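Local atomic coordinates of CBS domain protein/ACT domain protein (Thermotoga maritima, PDB entry 1VR9), a protein that is of unknown function but joins a CBS domain pair to an ACT domain, an architecture consistent with ligand-responsive regulation and only tentatively linked to magnesium binding or transport. Residues R33-R38 / E63-L68; L106-E111 / G117-H122; E46-V49 / H55-G58; F83-H86 / T92-L95; G58-E63 / S72-K77. All blocks are in the same frame, centred on the assembly; numbering follows the deposited sequence.

Contact 1. Residues R33-R38 / E63-L68; sequences RECLHR and EDLLDL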
# COMPACT_ATOMS: atom_id res chain seq x y z
N ARG A 33 13.80 2.29 11.44
CA ARG A 33 13.49 3.61 12.01
C ARG A 33 12.68 4.44 11.00
O ARG A 33 11.68 5.04 11.35
CB ARG A 33 14.77 4.34 12.39
CG ARG A 33 14.59 5.71 13.01
CD ARG A 33 15.92 6.39 13.24
NE ARG A 33 16.70 5.75 14.30
CZ ARG A 33 17.79 4.99 14.12
NH1 ARG A 33 18.27 4.74 12.91
NH2 ARG A 33 18.40 4.46 15.17
N GLU A 34 13.17 4.50 9.76
CA GLU A 34 12.48 5.26 8.71
C GLU A 34 11.07 4.76 8.42
O GLU A 34 10.15 5.58 8.23
CB GLU A 34 13.28 5.19 7.42
CG GLU A 34 14.59 5.94 7.47
CD GLU A 34 15.35 5.83 6.15
OE1 GLU A 34 15.75 4.70 5.76
OE2 GLU A 34 15.52 6.88 5.48
N CYS A 35 10.89 3.44 8.38
CA CYS A 35 9.59 2.86 8.12
C CYS A 35 8.61 3.17 9.25
O CYS A 35 7.51 3.61 9.00
CB CYS A 35 9.72 1.36 7.96
SG CYS A 35 8.29 0.60 7.29
N LEU A 36 9.06 3.02 10.48
CA LEU A 36 8.24 3.33 11.64
C LEU A 36 7.80 4.80 11.61
O LEU A 36 6.65 5.13 11.91
CB LEU A 36 8.97 2.99 12.94
CG LEU A 36 9.11 1.49 13.24
CD1 LEU A 36 9.99 1.33 14.48
CD2 LEU A 36 7.77 0.84 13.42
N HIS A 37 8.72 5.68 11.24
CA HIS A 37 8.42 7.10 11.19
C HIS A 37 7.31 7.39 10.15
O HIS A 37 6.35 8.10 10.43
CB HIS A 37 9.68 7.91 10.92
CG HIS A 37 9.41 9.36 10.65
ND1 HIS A 37 9.05 10.25 11.63
CD2 HIS A 37 9.42 10.07 9.49
CE1 HIS A 37 8.85 11.44 11.10
NE2 HIS A 37 9.09 11.37 9.81
N ARG A 38 7.45 6.84 8.96
CA ARG A 38 6.43 7.04 7.91
C ARG A 38 5.05 6.59 8.39
O ARG A 38 4.06 7.30 8.18
CB ARG A 38 6.77 6.28 6.62
CG ARG A 38 7.79 6.93 5.83
CD ARG A 38 7.24 8.11 5.01
NE ARG A 38 8.19 9.20 5.05
CZ ARG A 38 7.98 10.43 5.53
NH1 ARG A 38 6.80 10.84 6.06
NH2 ARG A 38 8.99 11.27 5.48
N GLU A 63 3.66 -4.64 13.00
CA GLU A 63 3.85 -5.71 13.99
C GLU A 63 5.12 -6.51 13.70
O GLU A 63 5.78 -7.00 14.62
CB GLU A 63 2.64 -6.66 14.01
CG GLU A 63 2.47 -7.44 12.69
CD GLU A 63 1.31 -8.43 12.68
OE1 GLU A 63 0.69 -8.70 13.74
OE2 GLU A 63 1.02 -8.95 11.58
N ASP A 64 5.47 -6.62 12.41
CA ASP A 64 6.67 -7.33 11.98
C ASP A 64 8.00 -6.61 12.31
O ASP A 64 9.07 -7.20 12.19
CB ASP A 64 6.57 -7.63 10.47
CG ASP A 64 5.50 -8.66 10.14
OD1 ASP A 64 5.06 -9.39 11.06
OD2 ASP A 64 5.09 -8.74 8.96
N LEU A 65 7.94 -5.35 12.74
CA LEU A 65 9.15 -4.61 13.08
C LEU A 65 9.42 -4.47 14.58
O LEU A 65 10.41 -3.86 14.97
CB LEU A 65 9.10 -3.21 12.43
CG LEU A 65 8.77 -3.19 10.93
CD1 LEU A 65 8.65 -1.75 10.42
CD2 LEU A 65 9.78 -3.99 10.12
N LEU A 66 8.55 -5.06 15.42
CA LEU A 66 8.60 -4.86 16.87
C LEU A 66 9.95 -5.18 17.50
O LEU A 66 10.47 -4.39 18.30
CB LEU A 66 7.50 -5.70 17.55
CG LEU A 66 7.33 -5.58 19.07
CD1 LEU A 66 6.86 -4.19 19.46
CD2 LEU A 66 6.37 -6.64 19.58
N ASP A 67 10.51 -6.34 17.17
CA ASP A 67 11.76 -6.79 17.81
C ASP A 67 12.98 -6.64 16.90
O ASP A 67 13.90 -7.46 16.94
CB ASP A 67 11.60 -8.24 18.28
CG ASP A 67 10.53 -8.39 19.37
OD1 ASP A 67 10.35 -7.48 20.21
OD2 ASP A 67 9.86 -9.45 19.39
N LEU A 68 13.01 -5.56 16.12
CA LEU A 68 14.14 -5.27 15.24
C LEU A 68 14.94 -4.04 15.69
O LEU A 68 14.38 -3.06 16.19
CB LEU A 68 13.63 -5.08 13.80
CG LEU A 68 12.87 -6.27 13.24
CD1 LEU A 68 12.38 -6.01 11.82
CD2 LEU A 68 13.70 -7.55 13.29

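Contact 2. Residues L106-E111 / G117-H122; sequences LPVVDE and GAVSLH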
# COMPACT_ATOMS: atom_id res chain seq x y z
N LEU A 106 -4.33 0.10 -0.52
CA LEU A 106 -4.17 -0.88 -1.58
C LEU A 106 -3.25 -0.30 -2.69
O LEU A 106 -3.55 0.75 -3.29
CB LEU A 106 -5.54 -1.27 -2.15
CG LEU A 106 -5.57 -2.10 -3.43
CD1 LEU A 106 -4.94 -3.46 -3.22
CD2 LEU A 106 -6.99 -2.27 -3.91
N PRO A 107 -2.09 -0.94 -2.91
CA PRO A 107 -1.20 -0.47 -3.96
C PRO A 107 -1.84 -0.50 -5.36
O PRO A 107 -2.59 -1.43 -5.67
CB PRO A 107 -0.01 -1.46 -3.87
CG PRO A 107 -0.02 -1.91 -2.51
CD PRO A 107 -1.47 -2.04 -2.15
N VAL A 108 -1.56 0.53 -6.14
CA VAL A 108 -1.99 0.65 -7.54
C VAL A 108 -0.77 0.69 -8.44
O VAL A 108 0.16 1.45 -8.20
CB VAL A 108 -2.86 1.93 -7.76
CG1 VAL A 108 -3.26 2.08 -9.21
CG2 VAL A 108 -4.09 1.87 -6.84
N VAL A 109 -0.80 -0.11 -9.49
CA VAL A 109 0.36 -0.24 -10.36
C VAL A 109 -0.03 -0.08 -11.84
O VAL A 109 -1.21 -0.18 -12.20
CB VAL A 109 1.10 -1.60 -10.16
CG1 VAL A 109 1.58 -1.76 -8.72
CG2 VAL A 109 0.22 -2.75 -10.55
N ASP A 110 0.97 0.18 -12.68
CA ASP A 110 0.78 0.21 -14.13
C ASP A 110 1.13 -1.17 -14.69
O ASP A 110 1.38 -2.11 -13.95
CB ASP A 110 1.58 1.36 -14.80
CG ASP A 110 3.08 1.14 -14.79
OD1 ASP A 110 3.56 0.02 -14.49
OD2 ASP A 110 3.82 2.11 -15.12
N GLU A 111 1.17 -1.28 -16.02
CA GLU A 111 1.39 -2.57 -16.66
C GLU A 111 2.80 -3.15 -16.51
O GLU A 111 3.00 -4.34 -16.74
CB GLU A 111 1.02 -2.47 -18.14
CG GLU A 111 -0.45 -2.22 -18.36
CD GLU A 111 -0.83 -2.20 -19.82
OE1 GLU A 111 0.00 -2.57 -20.68
OE2 GLU A 111 -1.99 -1.82 -20.11
N GLY A 117 0.46 4.86 -7.12
CA GLY A 117 -0.34 5.42 -6.01
C GLY A 117 -0.95 4.31 -5.18
O GLY A 117 -0.50 3.14 -5.23
N ALA A 118 -1.96 4.68 -4.40
CA ALA A 118 -2.75 3.72 -3.64
C ALA A 118 -4.21 4.13 -3.64
O ALA A 118 -4.55 5.29 -3.87
CB ALA A 118 -2.28 3.66 -2.22
N VAL A 119 -5.06 3.15 -3.36
CA VAL A 119 -6.47 3.39 -2.99
C VAL A 119 -6.58 3.15 -1.49
O VAL A 119 -6.32 2.03 -1.00
CB VAL A 119 -7.44 2.45 -3.76
CG1 VAL A 119 -8.91 2.69 -3.30
CG2 VAL A 119 -7.34 2.67 -5.23
N SER A 120 -6.95 4.18 -0.75
CA SER A 120 -7.21 3.98 0.69
C SER A 120 -8.47 3.17 0.90
O SER A 120 -9.44 3.30 0.13
CB SER A 120 -7.27 5.31 1.44
OG SER A 120 -8.47 6.04 1.20
N LEU A 121 -8.49 2.32 1.92
CA LEU A 121 -9.72 1.62 2.28
C LEU A 121 -10.86 2.63 2.50
O LEU A 121 -11.99 2.41 2.07
CB LEU A 121 -9.52 0.74 3.52
CG LEU A 121 -10.71 -0.10 4.00
CD1 LEU A 121 -11.28 -0.97 2.90
CD2 LEU A 121 -10.32 -0.98 5.20
N HIS A 122 -10.57 3.75 3.15
CA HIS A 122 -11.59 4.78 3.37
C HIS A 122 -12.19 5.21 2.04
O HIS A 122 -13.40 5.24 1.88
CB HIS A 122 -10.97 5.97 4.09
CG HIS A 122 -11.87 7.16 4.19
ND1 HIS A 122 -11.88 8.16 3.24
CD2 HIS A 122 -12.79 7.51 5.11
CE1 HIS A 122 -12.77 9.08 3.58
NE2 HIS A 122 -13.33 8.71 4.72

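Contact 3. Residues E46-V49 / H55-G58; sequences ECIV and HFRG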
# COMPACT_ATOMS: atom_id res chain seq x y z
N GLU A 46 0.73 0.14 8.27
CA GLU A 46 1.15 -0.40 6.96
C GLU A 46 2.05 0.63 6.26
O GLU A 46 1.83 1.84 6.38
CB GLU A 46 -0.09 -0.61 6.08
CG GLU A 46 0.25 -1.09 4.66
CD GLU A 46 -0.90 -0.97 3.67
OE1 GLU A 46 -1.96 -0.52 4.08
OE2 GLU A 46 -0.74 -1.38 2.50
N CYS A 47 3.05 0.14 5.51
CA CYS A 47 3.88 0.97 4.66
C CYS A 47 3.99 0.24 3.33
O CYS A 47 4.27 -0.96 3.34
CB CYS A 47 5.26 1.14 5.27
SG CYS A 47 6.14 2.54 4.62
N ILE A 48 3.75 0.93 2.23
CA ILE A 48 3.91 0.33 0.90
C ILE A 48 5.39 0.44 0.51
O ILE A 48 6.04 1.46 0.77
CB ILE A 48 2.97 1.01 -0.14
CG1 ILE A 48 1.50 0.67 0.19
CG2 ILE A 48 3.31 0.60 -1.55
CD1 ILE A 48 0.45 1.36 -0.68
N VAL A 49 5.92 -0.58 -0.13
CA VAL A 49 7.35 -0.59 -0.47
C VAL A 49 7.57 -0.64 -1.98
O VAL A 49 6.91 -1.38 -2.69
CB VAL A 49 8.07 -1.80 0.19
CG1 VAL A 49 9.54 -1.79 -0.14
CG2 VAL A 49 7.87 -1.84 1.72
N HIS A 55 9.20 0.14 -8.90
CA HIS A 55 8.29 -1.01 -8.98
C HIS A 55 7.74 -1.35 -7.62
O HIS A 55 8.40 -1.19 -6.60
CB HIS A 55 8.95 -2.27 -9.52
CG HIS A 55 9.41 -2.17 -10.94
ND1 HIS A 55 10.72 -2.39 -11.32
CD2 HIS A 55 8.73 -1.91 -12.08
CE1 HIS A 55 10.82 -2.25 -12.63
NE2 HIS A 55 9.62 -1.96 -13.11
N PHE A 56 6.53 -1.87 -7.61
CA PHE A 56 5.91 -2.33 -6.36
C PHE A 56 6.53 -3.63 -5.85
O PHE A 56 6.68 -4.59 -6.63
CB PHE A 56 4.42 -2.51 -6.57
CG PHE A 56 3.75 -3.23 -5.45
CD1 PHE A 56 3.62 -2.64 -4.20
CD2 PHE A 56 3.25 -4.51 -5.65
CE1 PHE A 56 3.01 -3.31 -3.17
CE2 PHE A 56 2.63 -5.17 -4.62
CZ PHE A 56 2.51 -4.59 -3.40
N ARG A 57 6.89 -3.66 -4.57
CA ARG A 57 7.51 -4.83 -3.93
C ARG A 57 6.62 -5.57 -2.94
O ARG A 57 6.65 -6.81 -2.88
CB ARG A 57 8.81 -4.44 -3.20
CG ARG A 57 10.02 -4.19 -4.11
CD ARG A 57 10.81 -5.45 -4.47
NE ARG A 57 10.82 -6.45 -3.41
CZ ARG A 57 10.58 -7.75 -3.59
NH1 ARG A 57 10.34 -8.25 -4.80
NH2 ARG A 57 10.60 -8.58 -2.54
N GLY A 58 5.82 -4.82 -2.19
CA GLY A 58 4.92 -5.40 -1.18
C GLY A 58 4.66 -4.34 -0.13
O GLY A 58 4.78 -3.13 -0.37

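Contact 4. Residues F83-H86 / T92-L95; sequences FFVH and THAL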
# COMPACT_ATOMS: atom_id res chain seq x y z
N PHE A 83 -0.52 -8.15 -3.47
CA PHE A 83 -1.59 -7.26 -3.00
C PHE A 83 -1.52 -5.93 -3.76
O PHE A 83 -0.87 -4.98 -3.33
CB PHE A 83 -1.49 -7.04 -1.48
CG PHE A 83 -2.60 -6.22 -0.90
CD1 PHE A 83 -3.91 -6.72 -0.85
CD2 PHE A 83 -2.35 -4.97 -0.33
CE1 PHE A 83 -4.94 -5.96 -0.29
CE2 PHE A 83 -3.34 -4.24 0.23
CZ PHE A 83 -4.67 -4.73 0.25
N PHE A 84 -2.19 -5.88 -4.90
CA PHE A 84 -2.21 -4.70 -5.74
C PHE A 84 -3.40 -4.77 -6.71
O PHE A 84 -3.95 -5.84 -6.94
CB PHE A 84 -0.91 -4.59 -6.58
CG PHE A 84 -0.72 -5.71 -7.57
CD1 PHE A 84 -1.32 -5.66 -8.81
CD2 PHE A 84 0.03 -6.83 -7.24
CE1 PHE A 84 -1.17 -6.71 -9.71
CE2 PHE A 84 0.19 -7.86 -8.11
CZ PHE A 84 -0.41 -7.81 -9.36
N VAL A 85 -3.75 -3.63 -7.27
CA VAL A 85 -4.63 -3.57 -8.45
C VAL A 85 -3.99 -2.67 -9.52
O VAL A 85 -3.08 -1.94 -9.21
CB VAL A 85 -6.05 -3.08 -8.10
CG1 VAL A 85 -6.73 -4.09 -7.23
CG2 VAL A 85 -6.04 -1.69 -7.45
N HIS A 86 -4.48 -2.75 -10.75
CA HIS A 86 -3.95 -1.93 -11.85
C HIS A 86 -4.75 -0.63 -11.98
O HIS A 86 -5.91 -0.57 -11.62
CB HIS A 86 -3.97 -2.70 -13.18
CG HIS A 86 -2.85 -3.68 -13.33
ND1 HIS A 86 -2.91 -4.97 -12.85
CD2 HIS A 86 -1.63 -3.55 -13.91
CE1 HIS A 86 -1.78 -5.60 -13.14
NE2 HIS A 86 -0.99 -4.76 -13.78
N THR A 92 -14.76 -2.01 -8.35
CA THR A 92 -15.33 -3.29 -7.92
C THR A 92 -14.30 -4.43 -7.79
O THR A 92 -14.47 -5.32 -6.97
CB THR A 92 -16.49 -3.75 -8.85
OG1 THR A 92 -16.04 -3.79 -10.21
CG2 THR A 92 -17.67 -2.81 -8.74
N HIS A 93 -13.24 -4.39 -8.59
CA HIS A 93 -12.15 -5.37 -8.47
C HIS A 93 -11.34 -5.22 -7.17
O HIS A 93 -10.92 -6.21 -6.58
CB HIS A 93 -11.19 -5.26 -9.65
CG HIS A 93 -10.09 -6.27 -9.61
ND1 HIS A 93 -10.32 -7.62 -9.51
CD2 HIS A 93 -8.75 -6.12 -9.64
CE1 HIS A 93 -9.17 -8.27 -9.49
NE2 HIS A 93 -8.20 -7.38 -9.57
N ALA A 94 -11.16 -3.98 -6.72
CA ALA A 94 -10.52 -3.70 -5.44
C ALA A 94 -11.24 -4.39 -4.27
O ALA A 94 -10.63 -4.73 -3.27
CB ALA A 94 -10.46 -2.19 -5.20
N LEU A 95 -12.55 -4.60 -4.41
CA LEU A 95 -13.32 -5.29 -3.38
C LEU A 95 -12.74 -6.67 -3.14
O LEU A 95 -12.57 -7.11 -1.99
CB LEU A 95 -14.82 -5.40 -3.75
CG LEU A 95 -15.79 -6.10 -2.80
CD1 LEU A 95 -15.62 -5.61 -1.38
CD2 LEU A 95 -17.23 -5.88 -3.24
O HOH W 1 -4.94 -7.30 -8.99

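Contact 5. Residues G58-E63 / S72-K77; sequences GVVNKE and SSVFNK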
# COMPACT_ATOMS: atom_id res chain seq x y z
N GLY A 58 5.82 -4.82 -2.19
CA GLY A 58 4.92 -5.40 -1.18
C GLY A 58 4.66 -4.34 -0.13
O GLY A 58 4.78 -3.13 -0.37
N VAL A 59 4.27 -4.80 1.04
CA VAL A 59 3.94 -3.91 2.12
C VAL A 59 4.70 -4.38 3.36
O VAL A 59 5.02 -5.57 3.47
CB VAL A 59 2.41 -3.87 2.38
CG1 VAL A 59 1.63 -3.60 1.09
CG2 VAL A 59 1.95 -5.14 2.99
N VAL A 60 5.00 -3.46 4.26
CA VAL A 60 5.53 -3.79 5.59
C VAL A 60 4.43 -3.55 6.62
O VAL A 60 3.81 -2.49 6.62
CB VAL A 60 6.76 -2.95 5.94
CG1 VAL A 60 7.22 -3.21 7.36
CG2 VAL A 60 7.87 -3.28 4.99
N ASN A 61 4.18 -4.56 7.44
CA ASN A 61 3.22 -4.46 8.56
C ASN A 61 3.99 -4.09 9.84
O ASN A 61 5.00 -4.71 10.15
CB ASN A 61 2.51 -5.81 8.76
CG ASN A 61 1.75 -6.26 7.51
OD1 ASN A 61 0.70 -5.72 7.18
ND2 ASN A 61 2.30 -7.24 6.82
N LYS A 62 3.51 -3.09 10.59
CA LYS A 62 4.16 -2.58 11.81
C LYS A 62 4.54 -3.66 12.82
O LYS A 62 5.61 -3.60 13.43
CB LYS A 62 3.26 -1.53 12.50
CG LYS A 62 3.85 -0.89 13.76
CD LYS A 62 3.05 0.35 14.15
CE LYS A 62 3.54 0.99 15.44
NZ LYS A 62 2.63 2.08 15.88
N GLU A 63 3.66 -4.64 13.00
CA GLU A 63 3.85 -5.71 13.99
C GLU A 63 5.12 -6.51 13.70
O GLU A 63 5.78 -7.00 14.62
CB GLU A 63 2.64 -6.66 14.01
CG GLU A 63 2.47 -7.44 12.69
CD GLU A 63 1.31 -8.43 12.68
OE1 GLU A 63 0.69 -8.70 13.74
OE2 GLU A 63 1.02 -8.95 11.58
N SER A 72 18.51 -1.52 11.40
CA SER A 72 18.40 -2.61 10.46
C SER A 72 17.44 -2.25 9.32
O SER A 72 16.72 -1.25 9.39
CB SER A 72 17.97 -3.90 11.15
OG SER A 72 16.70 -3.81 11.75
N SER A 73 17.50 -3.05 8.25
CA SER A 73 16.75 -2.79 7.01
C SER A 73 15.41 -3.52 7.01
O SER A 73 15.28 -4.58 7.63
CB SER A 73 17.58 -3.30 5.82
OG SER A 73 16.90 -3.14 4.61
N VAL A 74 14.46 -2.99 6.24
CA VAL A 74 13.15 -3.65 6.06
C VAL A 74 13.17 -4.63 4.87
O VAL A 74 12.14 -5.23 4.55
CB VAL A 74 12.01 -2.64 5.88
CG1 VAL A 74 11.94 -1.65 7.06
CG2 VAL A 74 12.12 -1.90 4.54
N PHE A 75 14.33 -4.78 4.24
CA PHE A 75 14.51 -5.55 3.01
C PHE A 75 13.91 -6.94 3.07
O PHE A 75 13.19 -7.33 2.16
CB PHE A 75 15.99 -5.64 2.64
CG PHE A 75 16.26 -6.19 1.26
CD1 PHE A 75 16.19 -5.36 0.14
CD2 PHE A 75 16.58 -7.52 1.08
CE1 PHE A 75 16.44 -5.86 -1.13
CE2 PHE A 75 16.84 -8.01 -0.19
CZ PHE A 75 16.75 -7.17 -1.30
N ASN A 76 14.17 -7.67 4.17
CA ASN A 76 13.65 -9.02 4.36
C ASN A 76 12.30 -9.11 5.06
O ASN A 76 11.82 -10.21 5.32
CB ASN A 76 14.64 -9.85 5.20
CG ASN A 76 15.96 -10.07 4.50
OD1 ASN A 76 16.00 -10.15 3.28
ND2 ASN A 76 17.03 -10.21 5.28
N LYS A 77 11.70 -7.96 5.36
CA LYS A 77 10.46 -7.89 6.14
C LYS A 77 9.21 -7.58 5.29
O LYS A 77 8.09 -7.45 5.83
CB LYS A 77 10.62 -6.88 7.29
CG LYS A 77 11.92 -7.02 8.10
CD LYS A 77 12.06 -8.39 8.77
CE LYS A 77 13.44 -8.60 9.40
NZ LYS A 77 13.53 -9.89 10.15
O HOH W 2 5.78 -6.96 7.03

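Contact 1. Residues R33-R38 / E63-L68
L65 meets the helix of R33-R38 with a single methyl, CD1, which lies 3.9 Å from SG of C35 and 4.1 Å from CD2 of L36. There is no hydrogen bond between the two segments, so the contact is purely apolar and narrow, burying about 120 Å² in all. The two leucines run alongside each other in opposite directions, overlapping only at their ends. C35 turns its flank instead: its CB also comes within 4.1 Å of L65 CD1, so the methyl rests against both atoms of that side chain. Two torsions account for the reach of L65. With chi1 at -50° its CG stands beside the backbone N, and chi2 at 176° extends CD1 toward the helix. On the helical side, a chi1 of -167° leaves SG of C35 beside the carbonyl carbon, within reach of the L65 methyl.

Further out, the helix is tied to the following loop: R33 makes a salt bridge from NH1 to D71 and a backbone bond to L70. L65, the last residue of a short 3-10 segment, opens a type I turn to L68, while V60 of strand 56-61 packs on both C35 and L65. Helix 32-41 and the segment that follows the hairpin thus pack together beside the sheet, consistent with the beta-alpha-beta-beta-alpha plan of a CBS domain, its last helix represented here only by a short 3-10 segment.

Contact 2. Residues L106-E111 / G117-H122
The carbonyl oxygen of L106 is held by one N-H and one CA-H of the opposite strand, with the A118 methyl packed close by. V119 N donates to L106 O at 2.8 Å, lying in the carbonyl plane with an N-H...O angle of 160°. The CA-H of A118 adds a weaker contact to the same oxygen, A118 CA to L106 O being 3.1 Å, and the methyl CB of A118 stands 3.4 Å from L106 O. The reciprocal bond, L106 N to V119 O, is equally short at 2.8 Å and straighter, at 173°, although its donor is tilted from the carbonyl plane. Together these two bonds make L106 and V119 a hydrogen-bonded antiparallel pair, followed by P107 opposite A118 as a non-hydrogen-bonded one. A third bond joins V108 N to G117 O at 3.0 Å, with the nitrogen well above the carbonyl plane.

On the face bearing L106, V108 and V119, methyls pack across the strands. CG2 of V108 meets CG2 of V119 at 3.7 Å, the two side chains crossing obliquely; in each valine this methyl is the one anti to the carbonyl carbon. Helix 91-100 covers L106 on this face through A94, L97 and F98, whereas P107 faces F56 of the other CBS domain. At the end of its strand S120 becomes the N-cap of the next helix, its OG accepting from D123 N. The two short strand segments, with 142° between their N-to-C directions, form the antiparallel beta hairpin that leads into the last helix of a CBS domain.

Contact 3. Residues E46-V49 / H55-G58
F56 and I48 are brought together by their first torsions: chi1 of 169° turns the phenyl CG anti to its own N, while chi1 of -68° in I48 leaves CG2, rather than CG1, in that anti position. The result is an edge contact. CG2 of I48 lies near the ring plane, 4.2 Å from CD1 of F56, and the two side chains cross at about a right angle. One ring face of F56 is occupied from its own strand by N of G58, 3.3 Å above the plane and displaced toward the rim.

The backbone is tied at V49. Its N donates to G58 O at 2.8 Å, and its O accepts from R57 N at 3.0 Å, so two successive residues, R57 and G58, stand opposite one. With R57 at a helix-like psi of -38°, this is a classic beta bulge in the hairpin of strands 46-50 and 56-61, the central and an outer strand of the first CBS domain's three-stranded sheet. The bulge also carries CB of R57 alongside V49, 4.1 Å from CG1, before the arginine chain bends away toward an exposed position and a weak, long ion pair with E28.

The buried V49 side chain also packs on V26 of strand 25-27. I48 reaches the second CBS domain, packing on P107 and Y105, and F56 also touches V109; at the far end of the strand E46 OE1 accepts from Y105 N.

Contact 4. Residues F83-H86 / T92-L95
The imidazole of H93 receives a methyl and a water from the F83-H86 side: CG1 of V85 approaches CD2 obliquely at 3.7 Å, and a water sits at the ring edge, in its plane. A second flat group, the F84 ring, has ND1 of H86 at its edge and in its plane, an arrangement within F83-H86 itself. All this lies in the beta-alpha-beta unit of the second CBS domain, where strand 85-86 leads through helix 91-100 to strand 105-109.

The water links the two segments. It donates to F84 O at 2.7 Å and makes a weak, long bond with NE2 of H93 at 3.3 Å. Direct polar bonds between the segments are absent, so apart from this bridge V85 carries the contact. Its side chain and that of H93 slide past each other in opposite directions, the imidazole being swung toward the strand by a chi1 of -178° that puts CG anti to the H93 nitrogen. About 107 Å² is buried in total, about half of it on V85.

Around this point V85 is held by the sheet, with backbone bonds to P107 and V109, and its side chain also packs on L106 and L97. A94 is covered from another side by F124 of helix 121-130. Beyond the imidazole, the same V85 methyl, CG1, reaches the helix backbone itself at CA of A94, 4.2 Å away.

Contact 5. Residues G58-E63 / S72-K77
V60 and V74 form the dry part of this contact, CG2 of V60 lying 4.3 Å from CB of V74. The same methyl is also 4.3 Å from K77 O, so one branch of V60 touches both ends of the turn. It is placed there by a chi1 of 175°, which leaves CG2 beside the V60 nitrogen and anti to the carbonyl carbon. Both valines are buried and point toward each other's segment.

The other flank is held by water. One molecule donates to K77 O at 2.6 Å and accepts from N61 N at 2.9 Å, spanning a gap that no direct hydrogen bond closes. K77 is only partly buried, and its aliphatic chain leads away from strand 56-61. V60 and K77, whose CA atoms come nearest across the contact, are still 6.4 Å apart, which fits a bridged rather than a strand-paired backbone.

The S72-K77 segment keeps its shape by local bonds. F75 N donates to OG of S73 at 3.1 Å, an ST turn, and K77 N bonds to V74 O at 2.9 Å, closing a tight turn from V74 to K77. Around it, V60 packs on V49 of strand 46-50, while V74 rests on C35 of helix 32-41. The turn therefore sits beside outer strand 56-61, with helix 32-41 next to its valine, before the chain goes on to S79, which bonds to V59 through the backbone.

How the contacts relate
From the N terminus, contact 1 closes the longest loop, bringing helix 32-41 to the segment after the first hairpin; contact 3, that hairpin, is nested inside it. Contact 5 starts on G58, where contact 3 ends, and crosses contact 1, sharing E63 with it, so the connecting chain after L68 is folded back against the same strand. Contacts 4 and 2 follow in series: the first closes the turn from strand 85-86 into helix 91-100, the second the next hairpin, and they share one sheet through adjacent strands 85-86 and 105-109. The two CBS domains meet between contacts 2 and 3, where CB of A118 lies 3.9 Å from CD1 of I48.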